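Local coordinates for protein 401aa long hypothetical glucose-1-phosphate thymidylyltransferase (Sulfolobus tokodaii, PDB 2GGO) that probably transfers nucleotidyl groups onto sugar 1-phosphates and acetylates amino-sugar phosphates, a bifunctional enzyme on the route to UDP-N-acetylglucosamine and UDP-N-acetylgalactosamine, at residues F25-S30 against V299-S304; K23-V26 against K31-I34. All blocks are in the same frame, centred on the assembly; numbering follows the deposited sequence.

The two contacts illustrate how one short piece of chain can serve two interfaces at once. Their centres lie about 9 Å apart, and both start from the same run of residues, sharing F25 and V26. Contact 2 is local: K23-V26 folds back on K31-I34, where the second strand of the 27-28/31-32 hairpin passes into helix 33-43. Contact 1 is long-range, setting the hairpin against the turn that follows strand 298-300 of the hexapeptide-repeat part, 269 residues further along. Packing of I28 CD1 on L33 CD1, 3.6 Å apart, joins the two. The nucleotidyltransferase part thus meets the parallel beta-helix in part through a hairpin whose base is closed by contact 2.

Contact 1: F25-S30 against V299-S304; sequences FVPILS and VIMEGS
The junction between the nucleotidyltransferase domain and the left-handed parallel beta-helix is made here by a beta-hairpin strand, 27-28, and the beta-helix corner that follows strand 298-300. P27 and M301 carry it. The methionine side chain crosses the proline ring at about a right angle and touches it with three successive atoms: M301 CG meets P27 CG, and M301 SD and CE both meet P27 CD. The closest approach, M301 CE to P27 CD at 3.5 Å, is tighter than usual for two carbons. With CG anti to its own carbonyl carbon (chi1 -60°) and the chain extended beyond it, M301 runs out from the corner to the CG-CD bond of the ring. No hydrogen bond crosses between the segments.

The corner itself is a type II beta turn from M301 to S304, closed by S304 N donating to M301 O at 3.2 Å, with G303 at positive phi. The carboxylate of E302, on the same turn, comes near the hairpin, where OE2 stands 4.4 Å from P27 CG; its charge is met by R21, whose NH2 forms a salt bridge to OE1. R21 also reaches F25 O through NH1. On the hairpin side, N219 of helix 212-225 bonds to P27 O and L29 N.

The direct contact is therefore small and apolar, with its fit resting on a rigid ring against a flexible thioether, while R21 adds a charged tie from the nucleotidyltransferase domain to the beta-helix corner beside it.

Contact 2: K23-V26 against K31-I34; sequences KAFV and KPLI
A24 and V26 each offer a backbone carbonyl to the NH groups of L33 and I34, where the chain enters the helix that runs on to residue 43. I34 N donates to A24 O at 2.8 Å, and L33 N donates to V26 O, also at 2.8 Å. The P32 CA hydrogen adds a CA-H...O contact to V26 O, 3.3 Å from CA to oxygen. These two amides are thereby satisfied by the preceding chain.

Carbon contacts fill in around these bonds. I34 CB meets A24 CB at 3.8 Å, while I34 CG2 sits over one face of the F25 ring in a CH-pi contact, offset toward the rim, 4.2 Å from the centroid. P32 CB comes obliquely to the same ring, 3.8 Å from F25 CD1. The ring is brought to both by F25 CG lying anti to the carbonyl carbon (chi1 -68°). A serine here would probably leave I34 CG2 without its aromatic face and open a gap beside P32.

V26 N bonds back to K23 O, closing the 3-10 turn 23-25 that carries the A24 carbonyl; V26 follows it. The side chain of K23 lies about 4 Å from G9, nearest atoms, in the probable nucleotide site. Farther out, F61 of helix 58-64 meets F25 edge-to-face and also touches A24 and I34, so the turn, just ahead of strand 27-28, packs against helix 58-64 as well as the chain entering helix 33-43.

Contact 1: F25-S30 against V299-S304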
loop_
_atom_site.group_PDB
_atom_site.type_symbol
_atom_site.label_atom_id
_atom_site.label_comp_id
_atom_site.label_asym_id
_atom_site.label_seq_id
_atom_site.Cartn_x
_atom_site.Cartn_y
_atom_site.Cartn_z
ATOM N N PHE A 25 1.487 2.531 -7.121
ATOM C CA PHE A 25 1.482 1.288 -7.927
ATOM C C PHE A 25 1.684 -0.029 -7.144
ATOM O O PHE A 25 1.790 -1.062 -7.731
ATOM C CB PHE A 25 2.434 1.417 -9.113
ATOM C CG PHE A 25 1.958 2.397 -10.122
ATOM C CD1 PHE A 25 0.987 2.018 -11.062
ATOM C CD2 PHE A 25 2.417 3.701 -10.103
ATOM C CE1 PHE A 25 0.499 2.934 -11.975
ATOM C CE2 PHE A 25 1.927 4.628 -11.004
ATOM C CZ PHE A 25 0.969 4.239 -11.949
ATOM N N VAL A 26 1.735 0.045 -5.831
ATOM C CA VAL A 26 1.733 -1.141 -4.961
ATOM C C VAL A 26 0.529 -1.994 -5.362
ATOM O O VAL A 26 -0.590 -1.444 -5.417
ATOM C CB VAL A 26 1.631 -0.726 -3.479
ATOM C CG1 VAL A 26 1.181 -1.880 -2.585
ATOM C CG2 VAL A 26 2.945 -0.235 -2.978
ATOM N N PRO A 27 0.739 -3.328 -5.646
ATOM C CA PRO A 27 -0.405 -4.133 -6.019
ATOM C C PRO A 27 -1.236 -4.627 -4.824
ATOM O O PRO A 27 -0.736 -4.886 -3.703
ATOM C CB PRO A 27 0.208 -5.293 -6.819
ATOM C CG PRO A 27 1.545 -5.450 -6.313
ATOM C CD PRO A 27 1.968 -4.160 -5.630
ATOM N N ILE A 28 -2.531 -4.674 -5.067
ATOM C CA ILE A 28 -3.466 -5.290 -4.175
ATOM C C ILE A 28 -4.052 -6.337 -5.089
ATOM O O ILE A 28 -4.667 -5.993 -6.119
ATOM C CB ILE A 28 -4.529 -4.290 -3.717
ATOM C CG1 ILE A 28 -3.856 -3.114 -3.023
ATOM C CG2 ILE A 28 -5.530 -4.985 -2.793
ATOM C CD1 ILE A 28 -4.642 -1.881 -3.139
ATOM N N LEU A 29 -3.811 -7.607 -4.763
ATOM C CA LEU A 29 -4.062 -8.701 -5.685
ATOM C C LEU A 29 -3.456 -8.297 -7.015
ATOM O O LEU A 29 -2.324 -7.809 -7.062
ATOM C CB LEU A 29 -5.562 -8.995 -5.786
ATOM C CG LEU A 29 -6.256 -9.340 -4.471
ATOM C CD1 LEU A 29 -7.736 -9.635 -4.659
ATOM C CD2 LEU A 29 -5.575 -10.504 -3.741
ATOM N N SER A 30 -4.208 -8.391 -8.095
ATOM C CA SER A 30 -3.604 -8.152 -9.381
ATOM C C SER A 30 -3.461 -6.704 -9.854
ATOM O O SER A 30 -2.905 -6.488 -10.928
ATOM C CB SER A 30 -4.388 -8.918 -10.427
ATOM O OG SER A 30 -5.579 -8.220 -10.748
ATOM N N VAL A 299 2.947 -11.623 -0.075
ATOM C CA VAL A 299 2.605 -11.004 -1.311
ATOM C C VAL A 299 3.870 -11.091 -2.114
ATOM O O VAL A 299 4.937 -10.602 -1.697
ATOM C CB VAL A 299 2.218 -9.524 -1.081
ATOM C CG1 VAL A 299 1.739 -8.895 -2.380
ATOM C CG2 VAL A 299 1.094 -9.466 0.023
ATOM N N ILE A 300 3.767 -11.736 -3.244
ATOM C CA ILE A 300 4.947 -11.928 -4.107
ATOM C C ILE A 300 4.521 -11.331 -5.457
ATOM O O ILE A 300 3.592 -11.788 -6.088
ATOM C CB ILE A 300 5.315 -13.441 -4.200
ATOM C CG1 ILE A 300 5.705 -14.020 -2.808
ATOM C CG2 ILE A 300 6.464 -13.689 -5.123
ATOM C CD1 ILE A 300 5.788 -15.590 -2.786
ATOM N N MET A 301 5.198 -10.251 -5.831
ATOM C CA MET A 301 4.837 -9.448 -6.979
ATOM C C MET A 301 5.289 -10.028 -8.310
ATOM O O MET A 301 5.827 -11.153 -8.400
ATOM C CB MET A 301 5.294 -7.996 -6.747
ATOM C CG MET A 301 4.651 -7.342 -5.499
ATOM S SD MET A 301 5.240 -5.713 -5.024
ATOM C CE MET A 301 4.330 -5.548 -3.494
ATOM N N GLU A 302 5.074 -9.241 -9.354
ATOM C CA GLU A 302 5.049 -9.692 -10.757
ATOM C C GLU A 302 6.312 -10.432 -11.199
ATOM O O GLU A 302 7.394 -9.860 -11.125
ATOM C CB GLU A 302 4.912 -8.456 -11.676
ATOM C CG GLU A 302 3.662 -7.610 -11.454
ATOM C CD GLU A 302 3.821 -6.469 -10.445
ATOM O OE1 GLU A 302 4.773 -6.472 -9.657
ATOM O OE2 GLU A 302 2.968 -5.541 -10.435
ATOM N N GLY A 303 6.147 -11.622 -11.776
ATOM C CA GLY A 303 7.259 -12.352 -12.361
ATOM C C GLY A 303 8.349 -12.799 -11.384
ATOM O O GLY A 303 9.407 -13.220 -11.804
ATOM N N SER A 304 8.103 -12.706 -10.087
ATOM C CA SER A 304 9.078 -13.184 -9.078
ATOM C C SER A 304 9.084 -14.671 -8.960
ATOM O O SER A 304 8.085 -15.300 -9.136
ATOM C CB SER A 304 8.818 -12.565 -7.745
ATOM O OG SER A 304 9.272 -11.216 -7.809
#

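Contact 2: K23-V26 against K31-I34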
loop_
_atom_site.group_PDB
_atom_site.type_symbol
_atom_site.label_atom_id
_atom_site.label_comp_id
_atom_site.label_asym_id
_atom_site.label_seq_id
_atom_site.Cartn_x
_atom_site.Cartn_y
_atom_site.Cartn_z
ATOM N N LYS A 23 4.570 4.519 -4.665
ATOM C CA LYS A 23 3.587 3.741 -3.866
ATOM C C LYS A 23 2.214 3.556 -4.471
ATOM O O LYS A 23 1.508 2.628 -4.096
ATOM C CB LYS A 23 3.398 4.266 -2.457
ATOM C CG LYS A 23 3.990 5.630 -2.254
ATOM C CD LYS A 23 2.964 6.566 -1.598
ATOM C CE LYS A 23 3.429 8.040 -1.702
ATOM N NZ LYS A 23 3.069 8.839 -0.476
ATOM N N ALA A 24 1.825 4.453 -5.386
ATOM C CA ALA A 24 0.491 4.408 -6.001
ATOM C C ALA A 24 0.350 3.132 -6.777
ATOM O O ALA A 24 -0.762 2.681 -7.059
ATOM C CB ALA A 24 0.328 5.608 -6.941
ATOM N N PHE A 25 1.487 2.531 -7.121
ATOM C CA PHE A 25 1.482 1.288 -7.927
ATOM C C PHE A 25 1.684 -0.029 -7.144
ATOM O O PHE A 25 1.790 -1.062 -7.731
ATOM C CB PHE A 25 2.434 1.417 -9.113
ATOM C CG PHE A 25 1.958 2.397 -10.122
ATOM C CD1 PHE A 25 0.987 2.018 -11.062
ATOM C CD2 PHE A 25 2.417 3.701 -10.103
ATOM C CE1 PHE A 25 0.499 2.934 -11.975
ATOM C CE2 PHE A 25 1.927 4.628 -11.004
ATOM C CZ PHE A 25 0.969 4.239 -11.949
ATOM N N VAL A 26 1.735 0.045 -5.831
ATOM C CA VAL A 26 1.733 -1.141 -4.961
ATOM C C VAL A 26 0.529 -1.994 -5.362
ATOM O O VAL A 26 -0.590 -1.444 -5.417
ATOM C CB VAL A 26 1.631 -0.726 -3.479
ATOM C CG1 VAL A 26 1.181 -1.880 -2.585
ATOM C CG2 VAL A 26 2.945 -0.235 -2.978
ATOM N N LYS A 31 -3.945 -5.697 -9.125
ATOM C CA LYS A 31 -3.868 -4.345 -9.700
ATOM C C LYS A 31 -3.354 -3.310 -8.743
ATOM O O LYS A 31 -3.495 -3.474 -7.530
ATOM C CB LYS A 31 -5.169 -3.928 -10.442
ATOM C CG LYS A 31 -6.402 -3.743 -9.601
ATOM C CD LYS A 31 -7.698 -3.891 -10.407
ATOM C CE LYS A 31 -8.899 -3.576 -9.484
ATOM N NZ LYS A 31 -10.249 -3.525 -10.120
ATOM N N PRO A 32 -2.704 -2.270 -9.283
ATOM C CA PRO A 32 -2.113 -1.281 -8.392
ATOM C C PRO A 32 -3.176 -0.510 -7.574
ATOM O O PRO A 32 -4.331 -0.365 -7.997
ATOM C CB PRO A 32 -1.335 -0.389 -9.349
ATOM C CG PRO A 32 -2.072 -0.481 -10.606
ATOM C CD PRO A 32 -2.474 -1.931 -10.699
ATOM N N LEU A 33 -2.780 -0.056 -6.396
ATOM C CA LEU A 33 -3.595 0.791 -5.573
ATOM C C LEU A 33 -4.313 1.899 -6.384
ATOM O O LEU A 33 -5.522 2.091 -6.229
ATOM C CB LEU A 33 -2.730 1.433 -4.487
ATOM C CG LEU A 33 -3.450 2.394 -3.527
ATOM C CD1 LEU A 33 -4.480 1.738 -2.719
ATOM C CD2 LEU A 33 -2.423 2.990 -2.618
ATOM N N ILE A 34 -3.578 2.641 -7.214
ATOM C CA ILE A 34 -4.128 3.830 -7.831
ATOM C C ILE A 34 -5.262 3.481 -8.800
ATOM O O ILE A 34 -6.159 4.272 -9.075
ATOM C CB ILE A 34 -3.043 4.673 -8.522
ATOM C CG1 ILE A 34 -3.641 6.059 -8.785
ATOM C CG2 ILE A 34 -2.519 3.914 -9.813
ATOM C CD1 ILE A 34 -2.751 7.060 -9.356
#